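Side-chain contacts in immune protein (Enterobacter cloacae, PDB 6D7Y), which binds the toxic C-terminal tip of a CdiA protein and probably neutralises it as the immunity partner in contact-dependent growth inhibition: residues D29-F34 / N44-S49; D54-F59 / L63-S68; R86-K89 / V94-G97. One frame throughout, in Å; residues are numbered along the deposited sequence.

Contact 1: D29-F34 / N44-S49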
ATOM      1  N   ASP B  29       6.707   4.134  12.091  1.00 43.49           N
ATOM      2  CA  ASP B  29       6.965   4.197  13.530  1.00 45.24           C
ATOM      3  C   ASP B  29       6.094   3.195  14.271  1.00 45.24           C
ATOM      4  O   ASP B  29       6.566   2.529  15.185  1.00 45.68           O
ATOM      5  CB  ASP B  29       6.739   5.601  14.073  1.00 46.44           C
ATOM      6  CG  ASP B  29       7.770   6.597  13.583  1.00 47.27           C
ATOM      7  OD1 ASP B  29       8.769   6.188  12.968  1.00 47.62           O
ATOM      8  OD2 ASP B  29       7.585   7.805  13.840  1.00 48.35           O
ATOM      9  N   ARG B  30       4.825   3.096  13.888  1.00 43.79           N
ATOM     10  CA  ARG B  30       3.914   2.153  14.527  1.00 45.58           C
ATOM     11  C   ARG B  30       2.678   1.881  13.699  1.00 43.52           C
ATOM     12  O   ARG B  30       2.367   2.631  12.781  1.00 40.36           O
ATOM     13  CB  ARG B  30       3.526   2.647  15.937  1.00 49.80           C
ATOM     14  CG  ARG B  30       3.121   4.109  16.018  1.00 51.41           C
ATOM     15  CD  ARG B  30       2.807   4.499  17.461  1.00 55.76           C
ATOM     16  NE  ARG B  30       1.584   3.837  17.919  1.00 58.96           N
ATOM     17  CZ  ARG B  30       0.345   4.332  17.801  1.00 60.21           C
ATOM     18  NH1 ARG B  30      -0.694   3.623  18.239  1.00 62.02           N
ATOM     19  NH2 ARG B  30       0.119   5.526  17.248  1.00 61.73           N
ATOM     20  N   ILE B  31       2.000   0.778  14.020  1.00 44.11           N
ATOM     21  CA  ILE B  31       0.763   0.401  13.341  1.00 43.27           C
ATOM     22  C   ILE B  31      -0.293   0.084  14.359  1.00 44.75           C
ATOM     23  O   ILE B  31      -0.001  -0.422  15.448  1.00 45.75           O
ATOM     24  CB  ILE B  31       0.906  -0.779  12.355  1.00 42.38           C
ATOM     25  CG1 ILE B  31       1.193  -2.108  13.055  1.00 44.43           C
ATOM     26  CG2 ILE B  31       1.965  -0.465  11.314  1.00 42.14           C
ATOM     27  CD1 ILE B  31       1.256  -3.269  12.085  1.00 44.33           C
ATOM     28  N   PHE B  32      -1.525   0.372  13.982  1.00 45.50           N
ATOM     29  CA  PHE B  32      -2.672   0.200  14.850  1.00 49.37           C
ATOM     30  C   PHE B  32      -3.939   0.220  14.019  1.00 49.43           C
ATOM     31  O   PHE B  32      -3.890   0.338  12.784  1.00 47.30           O
ATOM     32  CB  PHE B  32      -2.702   1.339  15.872  1.00 52.04           C
ATOM     33  CG  PHE B  32      -2.660   2.698  15.249  1.00 51.41           C
ATOM     34  CD1 PHE B  32      -1.445   3.278  14.917  1.00 52.38           C
ATOM     35  CD2 PHE B  32      -3.831   3.393  14.977  1.00 52.53           C
ATOM     36  CE1 PHE B  32      -1.391   4.526  14.325  1.00 53.69           C
ATOM     37  CE2 PHE B  32      -3.786   4.648  14.392  1.00 52.45           C
ATOM     38  CZ  PHE B  32      -2.563   5.214  14.058  1.00 53.79           C
ATOM     39  N   ASP B  33      -5.065   0.117  14.708  1.00 51.03           N
ATOM     40  CA  ASP B  33      -6.388   0.110  14.082  1.00 52.63           C
ATOM     41  C   ASP B  33      -6.532  -0.991  13.017  1.00 50.14           C
ATOM     42  O   ASP B  33      -6.878  -0.727  11.874  1.00 45.33           O
ATOM     43  CB  ASP B  33      -6.727   1.487  13.492  1.00 54.49           C
ATOM     44  CG  ASP B  33      -8.187   1.599  13.064  1.00 55.42           C
ATOM     45  OD1 ASP B  33      -9.049   0.914  13.659  1.00 60.04           O
ATOM     46  OD2 ASP B  33      -8.472   2.384  12.146  1.00 55.81           O
ATOM     47  N   PHE B  34      -6.243  -2.225  13.418  1.00 51.10           N
ATOM     48  CA  PHE B  34      -6.400  -3.377  12.548  1.00 52.66           C
ATOM     49  C   PHE B  34      -7.898  -3.547  12.294  1.00 52.22           C
ATOM     50  O   PHE B  34      -8.686  -3.588  13.246  1.00 51.01           O
ATOM     51  CB  PHE B  34      -5.811  -4.624  13.201  1.00 54.94           C
ATOM     52  CG  PHE B  34      -6.080  -5.887  12.441  1.00 58.70           C
ATOM     53  CD1 PHE B  34      -5.377  -6.177  11.283  1.00 59.17           C
ATOM     54  CD2 PHE B  34      -7.017  -6.811  12.903  1.00 62.92           C
ATOM     55  CE1 PHE B  34      -5.619  -7.355  10.582  1.00 61.81           C
ATOM     56  CE2 PHE B  34      -7.258  -7.991  12.210  1.00 64.03           C
ATOM     57  CZ  PHE B  34      -6.561  -8.263  11.044  1.00 62.67           C
ATOM     58  N   ASN B  44      -7.586  -8.095  18.144  1.00 90.94           N
ATOM     59  CA  ASN B  44      -6.244  -7.712  18.595  1.00 86.96           C
ATOM     60  C   ASN B  44      -5.141  -8.169  17.645  1.00 86.88           C
ATOM     61  O   ASN B  44      -4.797  -9.350  17.602  1.00 93.35           O
ATOM     62  CB  ASN B  44      -5.949  -8.288  19.989  1.00 89.07           C
ATOM     63  CG  ASN B  44      -6.765  -7.633  21.088  1.00 89.96           C
ATOM     64  OD1 ASN B  44      -7.095  -6.452  21.017  1.00 89.44           O
ATOM     65  ND2 ASN B  44      -7.058  -8.396  22.134  1.00 93.83           N
ATOM     66  N   VAL B  45      -4.609  -7.225  16.876  1.00 81.63           N
ATOM     67  CA  VAL B  45      -3.500  -7.477  15.958  1.00 76.69           C
ATOM     68  C   VAL B  45      -2.692  -6.193  15.917  1.00 72.46           C
ATOM     69  O   VAL B  45      -3.131  -5.197  15.347  1.00 76.94           O
ATOM     70  CB  VAL B  45      -3.970  -7.857  14.538  1.00 76.49           C
ATOM     71  CG1 VAL B  45      -2.792  -7.906  13.563  1.00 76.24           C
ATOM     72  CG2 VAL B  45      -4.718  -9.185  14.554  1.00 74.98           C
ATOM     73  N   ASN B  46      -1.517  -6.222  16.537  1.00 71.59           N
ATOM     74  CA  ASN B  46      -0.641  -5.055  16.606  1.00 69.53           C
ATOM     75  C   ASN B  46       0.594  -5.210  15.693  1.00 66.90           C
ATOM     76  O   ASN B  46       1.292  -4.232  15.417  1.00 74.80           O
ATOM     77  CB  ASN B  46      -0.231  -4.833  18.070  1.00 65.59           C
ATOM     78  CG  ASN B  46       0.423  -3.483  18.311  1.00 68.88           C
ATOM     79  OD1 ASN B  46       0.566  -2.667  17.398  1.00 66.39           O
ATOM     80  ND2 ASN B  46       0.808  -3.234  19.560  1.00 72.56           N
ATOM     81  N   VAL B  47       0.862  -6.431  15.227  1.00 65.45           N
ATOM     82  CA  VAL B  47       2.009  -6.705  14.340  1.00 63.49           C
ATOM     83  C   VAL B  47       1.698  -7.842  13.382  1.00 57.27           C
ATOM     84  O   VAL B  47       0.874  -8.710  13.675  1.00 58.16           O
ATOM     85  CB  VAL B  47       3.307  -7.060  15.117  1.00 67.91           C
ATOM     86  CG1 VAL B  47       3.944  -5.818  15.729  1.00 71.60           C
ATOM     87  CG2 VAL B  47       3.044  -8.140  16.168  1.00 69.22           C
ATOM     88  N   PHE B  48       2.357  -7.829  12.233  1.00 53.23           N
ATOM     89  CA  PHE B  48       2.151  -8.876  11.245  1.00 51.26           C
ATOM     90  C   PHE B  48       2.908 -10.153  11.606  1.00 48.42           C
ATOM     91  O   PHE B  48       4.077 -10.107  11.975  1.00 51.60           O
ATOM     92  CB  PHE B  48       2.593  -8.422   9.856  1.00 52.54           C
ATOM     93  CG  PHE B  48       1.834  -7.241   9.328  1.00 53.59           C
ATOM     94  CD1 PHE B  48       0.472  -7.330   9.097  1.00 54.82           C
ATOM     95  CD2 PHE B  48       2.492  -6.063   8.991  1.00 57.28           C
ATOM     96  CE1 PHE B  48      -0.230  -6.249   8.589  1.00 54.75           C
ATOM     97  CE2 PHE B  48       1.797  -4.979   8.473  1.00 58.14           C
ATOM     98  CZ  PHE B  48       0.433  -5.073   8.275  1.00 55.62           C
ATOM     99  N   SER B  49       2.217 -11.281  11.502  1.00 59.74           N
ATOM    100  CA  SER B  49       2.790 -12.589  11.756  1.00 60.63           C
ATOM    101  C   SER B  49       2.548 -13.384  10.489  1.00 58.51           C
ATOM    102  O   SER B  49       1.669 -13.037   9.694  1.00 53.77           O
ATOM    103  CB  SER B  49       2.121 -13.253  12.959  1.00 63.55           C
ATOM    104  OG  SER B  49       0.721 -13.337  12.771  1.00 65.13           O
TER
HETATM  105  O   HOH W   1       3.132  -1.650  15.934  1.00 43.56           O
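I31 and F34, on one of the two outermost strands of the antiparallel sheet, 30-36, are covered by V45 to F48, part of the loop that leads from this strand to helix 50-58 and folds back over it. At one end V45 lies on a face of the F34 ring. Its CB sits 3.7 Å from the F34 ring centroid, 20° off the ring normal, a CH-pi contact. The two methyls spread across the ring, CG1 toward CD1 and CG2 toward the other side, with V45 CG2 3.7 Å from F34 CE2. The F34 CG lies anti to the backbone N (chi1 173°), which presents a ring face to the valine, while F34 CB rests 3.5 Å from V45 O. At the other end I31 reaches the loop through its longer branch. With CG1 held between backbone N and carbonyl carbon (chi1 68°) and CD1 extended beyond it, CD1 lies over one face of the F48 ring, toward the rim, 4.0 Å from F48 CE2. On its way this branch passes the backbone carbonyl of N46: I31 CG1 is 3.2 Å and I31 CD1 3.5 Å from N46 O, a tight fit. A water also links the two backbones, accepting from I31 N at 3.3 Å and lying 3.2 Å from N46 O, to which it can donate. R30 and D29 form a classic beta bulge opposite E70, and R30 also pairs with E70 in a salt bridge. Behind the contact, I31 packs on V67 and M69 of strand 63-75, and both I31 and F48 reach E25 of helix 17-25. F34 meets F36 and F40, and S49 stands at the N-cap of helix 50-58.

Contact 2: D54-F59 / L63-S68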
ATOM      1  N   ASP B  54      -1.190 -16.243   6.317  1.00 53.76           N
ATOM      2  CA  ASP B  54      -1.568 -17.573   5.860  1.00 56.14           C
ATOM      3  C   ASP B  54      -3.088 -17.741   5.959  1.00 54.29           C
ATOM      4  O   ASP B  54      -3.727 -18.236   5.025  1.00 52.91           O
ATOM      5  CB  ASP B  54      -0.845 -18.651   6.683  1.00 62.21           C
ATOM      6  CG  ASP B  54      -1.018 -20.052   6.105  1.00 69.35           C
ATOM      7  OD1 ASP B  54      -1.392 -20.157   4.909  1.00 74.82           O
ATOM      8  OD2 ASP B  54      -0.757 -21.050   6.833  1.00 72.21           O
ATOM      9  N   SER B  55      -3.660 -17.305   7.081  1.00 52.76           N
ATOM     10  CA  SER B  55      -5.110 -17.381   7.295  1.00 52.34           C
ATOM     11  C   SER B  55      -5.828 -16.498   6.300  1.00 48.15           C
ATOM     12  O   SER B  55      -6.858 -16.877   5.767  1.00 48.83           O
ATOM     13  CB  SER B  55      -5.481 -16.937   8.707  1.00 52.72           C
ATOM     14  OG  SER B  55      -4.915 -17.811   9.649  1.00 57.14           O
ATOM     15  N   PHE B  56      -5.283 -15.312   6.072  1.00 46.28           N
ATOM     16  CA  PHE B  56      -5.852 -14.366   5.104  1.00 43.60           C
ATOM     17  C   PHE B  56      -5.915 -15.017   3.717  1.00 43.17           C
ATOM     18  O   PHE B  56      -6.957 -14.991   3.064  1.00 41.37           O
ATOM     19  CB  PHE B  56      -5.021 -13.074   5.092  1.00 42.63           C
ATOM     20  CG  PHE B  56      -5.372 -12.119   3.983  1.00 40.59           C
ATOM     21  CD1 PHE B  56      -6.471 -11.275   4.091  1.00 40.64           C
ATOM     22  CD2 PHE B  56      -4.586 -12.048   2.843  1.00 40.92           C
ATOM     23  CE1 PHE B  56      -6.794 -10.387   3.070  1.00 39.26           C
ATOM     24  CE2 PHE B  56      -4.901 -11.164   1.817  1.00 40.78           C
ATOM     25  CZ  PHE B  56      -6.008 -10.335   1.929  1.00 39.26           C
ATOM     26  N   LEU B  57      -4.812 -15.640   3.307  1.00 44.29           N
ATOM     27  CA  LEU B  57      -4.725 -16.291   1.998  1.00 45.63           C
ATOM     28  C   LEU B  57      -5.559 -17.557   1.872  1.00 48.71           C
ATOM     29  O   LEU B  57      -6.010 -17.887   0.782  1.00 50.73           O
ATOM     30  CB  LEU B  57      -3.276 -16.594   1.649  1.00 46.00           C
ATOM     31  CG  LEU B  57      -2.403 -15.355   1.495  1.00 44.74           C
ATOM     32  CD1 LEU B  57      -0.948 -15.758   1.362  1.00 46.44           C
ATOM     33  CD2 LEU B  57      -2.854 -14.475   0.326  1.00 42.68           C
ATOM     34  N   GLY B  58      -5.759 -18.262   2.978  1.00 50.99           N
ATOM     35  CA  GLY B  58      -6.547 -19.493   2.960  1.00 53.66           C
ATOM     36  C   GLY B  58      -8.042 -19.266   3.081  1.00 53.93           C
ATOM     37  O   GLY B  58      -8.815 -20.214   2.965  1.00 55.84           O
ATOM     38  N   PHE B  59      -8.460 -18.017   3.299  1.00 52.16           N
ATOM     39  CA  PHE B  59      -9.883 -17.718   3.465  1.00 53.52           C
ATOM     40  C   PHE B  59     -10.689 -18.006   2.201  1.00 53.75           C
ATOM     41  O   PHE B  59     -10.334 -17.558   1.112  1.00 52.75           O
ATOM     42  CB  PHE B  59     -10.089 -16.262   3.899  1.00 51.70           C
ATOM     43  CG  PHE B  59     -11.505 -15.945   4.309  1.00 53.67           C
ATOM     44  CD1 PHE B  59     -11.955 -16.256   5.597  1.00 55.76           C
ATOM     45  CD2 PHE B  59     -12.382 -15.327   3.429  1.00 52.53           C
ATOM     46  CE1 PHE B  59     -13.256 -15.963   5.985  1.00 56.44           C
ATOM     47  CE2 PHE B  59     -13.683 -15.031   3.814  1.00 53.70           C
ATOM     48  CZ  PHE B  59     -14.121 -15.351   5.093  1.00 55.66           C
ATOM     49  N   LEU B  63     -11.601 -11.102   0.660  1.00 37.49           N
ATOM     50  CA  LEU B  63     -11.325 -10.628   2.013  1.00 36.61           C
ATOM     51  C   LEU B  63     -10.448  -9.387   2.004  1.00 33.57           C
ATOM     52  O   LEU B  63      -9.577  -9.240   1.172  1.00 31.34           O
ATOM     53  CB  LEU B  63     -10.595 -11.749   2.775  1.00 39.00           C
ATOM     54  CG  LEU B  63     -10.113 -11.590   4.218  1.00 39.35           C
ATOM     55  CD1 LEU B  63     -11.271 -11.305   5.162  1.00 40.58           C
ATOM     56  CD2 LEU B  63      -9.393 -12.866   4.660  1.00 41.89           C
ATOM     57  N   TYR B  64     -10.682  -8.514   2.972  1.00 32.66           N
ATOM     58  CA  TYR B  64      -9.918  -7.293   3.143  1.00 31.66           C
ATOM     59  C   TYR B  64      -9.547  -7.104   4.579  1.00 31.18           C
ATOM     60  O   TYR B  64     -10.275  -7.520   5.458  1.00 32.10           O
ATOM     61  CB  TYR B  64     -10.792  -6.073   2.774  1.00 31.11           C
ATOM     62  CG  TYR B  64     -10.349  -4.740   3.397  1.00 30.20           C
ATOM     63  CD1 TYR B  64      -9.378  -3.957   2.789  1.00 30.05           C
ATOM     64  CD2 TYR B  64     -10.914  -4.272   4.586  1.00 31.55           C
ATOM     65  CE1 TYR B  64      -8.966  -2.756   3.349  1.00 31.46           C
ATOM     66  CE2 TYR B  64     -10.510  -3.061   5.156  1.00 31.76           C
ATOM     67  CZ  TYR B  64      -9.538  -2.308   4.527  1.00 31.78           C
ATOM     68  OH  TYR B  64      -9.114  -1.107   5.039  1.00 31.97           O
ATOM     69  N   PHE B  65      -8.392  -6.495   4.794  1.00 31.29           N
ATOM     70  CA  PHE B  65      -8.034  -6.021   6.120  1.00 32.86           C
ATOM     71  C   PHE B  65      -7.215  -4.761   5.912  1.00 30.86           C
ATOM     72  O   PHE B  65      -6.570  -4.578   4.876  1.00 29.43           O
ATOM     73  CB  PHE B  65      -7.359  -7.061   7.029  1.00 35.70           C
ATOM     74  CG  PHE B  65      -5.950  -7.419   6.660  1.00 35.47           C
ATOM     75  CD1 PHE B  65      -4.882  -6.749   7.236  1.00 36.36           C
ATOM     76  CD2 PHE B  65      -5.692  -8.473   5.812  1.00 37.69           C
ATOM     77  CE1 PHE B  65      -3.581  -7.099   6.939  1.00 36.65           C
ATOM     78  CE2 PHE B  65      -4.391  -8.827   5.491  1.00 38.54           C
ATOM     79  CZ  PHE B  65      -3.332  -8.135   6.056  1.00 37.86           C
ATOM     80  N   GLY B  66      -7.302  -3.863   6.874  1.00 31.41           N
ATOM     81  CA  GLY B  66      -6.579  -2.625   6.802  1.00 31.13           C
ATOM     82  C   GLY B  66      -5.992  -2.306   8.143  1.00 32.57           C
ATOM     83  O   GLY B  66      -6.405  -2.859   9.177  1.00 33.83           O
ATOM     84  N   VAL B  67      -5.022  -1.413   8.122  1.00 31.34           N
ATOM     85  CA  VAL B  67      -4.339  -1.011   9.319  1.00 33.29           C
ATOM     86  C   VAL B  67      -3.838   0.403   9.137  1.00 31.80           C
ATOM     87  O   VAL B  67      -3.451   0.791   8.036  1.00 30.72           O
ATOM     88  CB  VAL B  67      -3.180  -1.999   9.642  1.00 36.55           C
ATOM     89  CG1 VAL B  67      -2.195  -2.095   8.508  1.00 36.98           C
ATOM     90  CG2 VAL B  67      -2.455  -1.614  10.908  1.00 39.25           C
ATOM     91  N   SER B  68      -3.908   1.198  10.200  1.00 32.81           N
ATOM     92  CA  SER B  68      -3.388   2.549  10.155  1.00 33.44           C
ATOM     93  C   SER B  68      -1.926   2.475  10.547  1.00 33.72           C
ATOM     94  O   SER B  68      -1.546   1.720  11.453  1.00 34.66           O
ATOM     95  CB  SER B  68      -4.163   3.498  11.082  1.00 36.51           C
ATOM     96  OG  SER B  68      -5.483   3.660  10.607  1.00 36.94           O
TER
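F56, from the last turns of helix 50-58, meets F65 of strand 63-75 in a T-shaped aromatic pair. The F65 ring turns its CD2-CE2 edge to one face of F56, with centroids 5.0 Å apart and planes at 83°. The approach is off-centre, toward the rim of F56, so that F65 CD2 comes 3.4 Å from F56 CD1. On the strand side, F65 has its CG between backbone N and carbonyl carbon (chi1 72°), which brings the ring edge round to the phenylalanine of the helix. L63 packs against F56 as well. Its CD2 lies 3.4 Å from F56 CD1 and 3.5 Å from F59 CB, one methyl filling the angle between F56 and F59. L63 CG backs it up, 3.7 Å from F56 CD1, and the L63 and F59 side chains meet at about a right angle. Two backbone polar atoms come near the F56 ring. L63 O is 3.6 Å from F56 CE1, and Y64 N lies near the plane of the F56 ring, at its edge. Within the helix, G58 N bonds D54 O at 2.9 Å. Helix and strand segments run roughly antiparallel, at 150°, and share no hydrogen bond. Beside them, K89 NZ bonds both L57 O and F59 O; a positive charge there, at the carboxyl end of the helix, would probably interact favourably with the helix dipole. The chemistry is therefore that of a hydrophobic seam: L63 O is taken up by the neighbouring strand and Y64 N by S37 OG, and the contact itself is apolar, made by rings and by leucine and phenylalanine carbons.

Contact 3: R86-K89 / V94-G97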
ATOM      1  N   ARG B  86      -4.001  -1.015   2.986  1.00 24.99           N
ATOM      2  CA  ARG B  86      -5.108  -1.879   2.613  1.00 26.62           C
ATOM      3  C   ARG B  86      -4.554  -3.135   1.946  1.00 27.77           C
ATOM      4  O   ARG B  86      -3.686  -3.032   1.088  1.00 27.25           O
ATOM      5  CB  ARG B  86      -6.016  -1.164   1.616  1.00 26.94           C
ATOM      6  CG  ARG B  86      -6.569   0.138   2.125  1.00 28.98           C
ATOM      7  CD  ARG B  86      -7.495   0.849   1.150  1.00 30.37           C
ATOM      8  NE  ARG B  86      -8.845   0.274   1.059  1.00 32.16           N
ATOM      9  CZ  ARG B  86      -9.406  -0.319  -0.004  1.00 32.23           C
ATOM     10  NH1 ARG B  86      -8.792  -0.435  -1.181  1.00 35.17           N
ATOM     11  NH2 ARG B  86     -10.649  -0.774   0.109  1.00 33.09           N
ATOM     12  N   VAL B  87      -5.045  -4.296   2.367  1.00 28.56           N
ATOM     13  CA  VAL B  87      -4.623  -5.564   1.790  1.00 29.46           C
ATOM     14  C   VAL B  87      -5.907  -6.242   1.381  1.00 30.27           C
ATOM     15  O   VAL B  87      -6.791  -6.445   2.206  1.00 29.66           O
ATOM     16  CB  VAL B  87      -3.849  -6.410   2.797  1.00 31.56           C
ATOM     17  CG1 VAL B  87      -3.297  -7.659   2.107  1.00 31.27           C
ATOM     18  CG2 VAL B  87      -2.729  -5.596   3.435  1.00 31.05           C
ATOM     19  N   LEU B  88      -6.022  -6.621   0.110  1.00 32.44           N
ATOM     20  CA  LEU B  88      -7.259  -7.220  -0.349  1.00 34.82           C
ATOM     21  C   LEU B  88      -7.037  -8.381  -1.272  1.00 34.03           C
ATOM     22  O   LEU B  88      -6.152  -8.326  -2.100  1.00 32.33           O
ATOM     23  CB  LEU B  88      -8.130  -6.157  -1.038  1.00 37.89           C
ATOM     24  CG  LEU B  88      -7.615  -5.297  -2.190  1.00 40.24           C
ATOM     25  CD1 LEU B  88      -7.596  -6.010  -3.519  1.00 44.86           C
ATOM     26  CD2 LEU B  88      -8.517  -4.087  -2.381  1.00 41.13           C
ATOM     27  N   LYS B  89      -7.827  -9.438  -1.106  1.00 35.61           N
ATOM     28  CA  LYS B  89      -7.713 -10.578  -2.011  1.00 37.87           C
ATOM     29  C   LYS B  89      -9.066 -10.674  -2.721  1.00 38.02           C
ATOM     30  O   LYS B  89     -10.122 -10.564  -2.093  1.00 37.10           O
ATOM     31  CB  LYS B  89      -7.284 -11.902  -1.328  1.00 42.29           C
ATOM     32  CG  LYS B  89      -8.387 -12.837  -0.870  1.00 45.01           C
ATOM     33  CD  LYS B  89      -7.852 -14.252  -0.684  1.00 47.91           C
ATOM     34  CE  LYS B  89      -8.995 -15.242  -0.576  1.00 50.61           C
ATOM     35  NZ  LYS B  89      -8.533 -16.643  -0.712  1.00 55.71           N
ATOM     36  N   VAL B  94      -4.117 -10.500  -5.298  1.00 36.91           N
ATOM     37  CA  VAL B  94      -3.946  -9.692  -4.095  1.00 34.76           C
ATOM     38  C   VAL B  94      -3.266  -8.341  -4.389  1.00 33.38           C
ATOM     39  O   VAL B  94      -2.297  -8.272  -5.141  1.00 32.43           O
ATOM     40  CB  VAL B  94      -3.104 -10.451  -3.048  1.00 35.51           C
ATOM     41  CG1 VAL B  94      -2.833  -9.585  -1.816  1.00 34.44           C
ATOM     42  CG2 VAL B  94      -3.806 -11.740  -2.644  1.00 36.47           C
ATOM     43  N   ASP B  95      -3.794  -7.274  -3.782  1.00 30.53           N
ATOM     44  CA  ASP B  95      -3.227  -5.936  -3.914  1.00 29.79           C
ATOM     45  C   ASP B  95      -2.902  -5.412  -2.508  1.00 28.21           C
ATOM     46  O   ASP B  95      -3.557  -5.782  -1.534  1.00 28.24           O
ATOM     47  CB  ASP B  95      -4.217  -4.932  -4.512  1.00 29.56           C
ATOM     48  CG  ASP B  95      -4.509  -5.137  -5.972  1.00 30.77           C
ATOM     49  OD1 ASP B  95      -4.043  -6.101  -6.619  1.00 31.97           O
ATOM     50  OD2 ASP B  95      -5.244  -4.276  -6.492  1.00 31.91           O
ATOM     51  N   VAL B  96      -1.892  -4.553  -2.430  1.00 26.92           N
ATOM     52  CA  VAL B  96      -1.488  -3.890  -1.200  1.00 25.81           C
ATOM     53  C   VAL B  96      -1.527  -2.408  -1.551  1.00 24.02           C
ATOM     54  O   VAL B  96      -0.892  -1.982  -2.502  1.00 24.71           O
ATOM     55  CB  VAL B  96      -0.092  -4.328  -0.741  1.00 28.02           C
ATOM     56  CG1 VAL B  96       0.361  -3.519   0.457  1.00 28.54           C
ATOM     57  CG2 VAL B  96      -0.079  -5.832  -0.437  1.00 29.61           C
ATOM     58  N   GLY B  97      -2.300  -1.604  -0.814  1.00 25.31           N
ATOM     59  CA  GLY B  97      -2.387  -0.212  -1.126  1.00 23.48           C
ATOM     60  C   GLY B  97      -2.151   0.648   0.077  1.00 23.66           C
ATOM     61  O   GLY B  97      -2.387   0.203   1.187  1.00 23.59           O
TER
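R86 O receives two groups of the neighbouring strand, the N-H of G97 (G97 N to R86 O 2.8 Å) and the CA-H of V96, whose CA is 3.3 Å from R86 O. The shortest bond of the contact closes the same hydrogen-bonded pair: R86 N donates to G97 O at 2.7 Å, tilted 21° from the carbonyl plane. Two residues on, L88 N donates to D95 O and D95 N to L88 O, each at 3.1 Å, and V94 CA adds a CA-H...O contact to L88 O at 3.3 Å. The segments run antiparallel at 169°, as the two arms of a beta hairpin. Next to this ladder L88 and D95 lie alongside each other, pointing the same way: L88 CG sits between backbone N and carbonyl carbon (chi1 54°), which lays L88 CD1 3.7 Å from D95 CB. D95 OD1 is held by Y90 OH and by G11 N. On the opposite face K89 CB rests 3.7 Å from V94 CG2, and V87 CG1 lies loosely against V94 CG1 and V96 CG2, both reached from one side. This face looks to the helices, V96 packing on L17, L20 and I24 and V87 on L21 of helix 17-25, while V87, K89 and V94 reach helix 50-58. Strand 63-75 continues the sheet on one side, bonded to V87 and K89; on the other, V96 bonds F9 of strand 3-10, and V94 bonds V12 just beyond it.

In the fold
Along the chain the contacts come one after another, and all three reach the same antiparallel sheet. Contact 1 lies at one of its two outermost strands, 30-36; contact 2 uses the next, 63-75; contact 3 pairs the two after that, 78-90 and 93-102. The centres of contacts 1 and 2 are about 13 Å apart. Contact 3 has its centre about 8 Å from that of contact 2 and about 16 Å from that of contact 1. The first two touch through F32 O and S68 N (2.7 Å), the last two through L63 O and K89 N (2.9 Å). Contacts 1 and 2 join the loop and helix 50-58 to the sheet, and contact 3 holds the hairpin strands beside them.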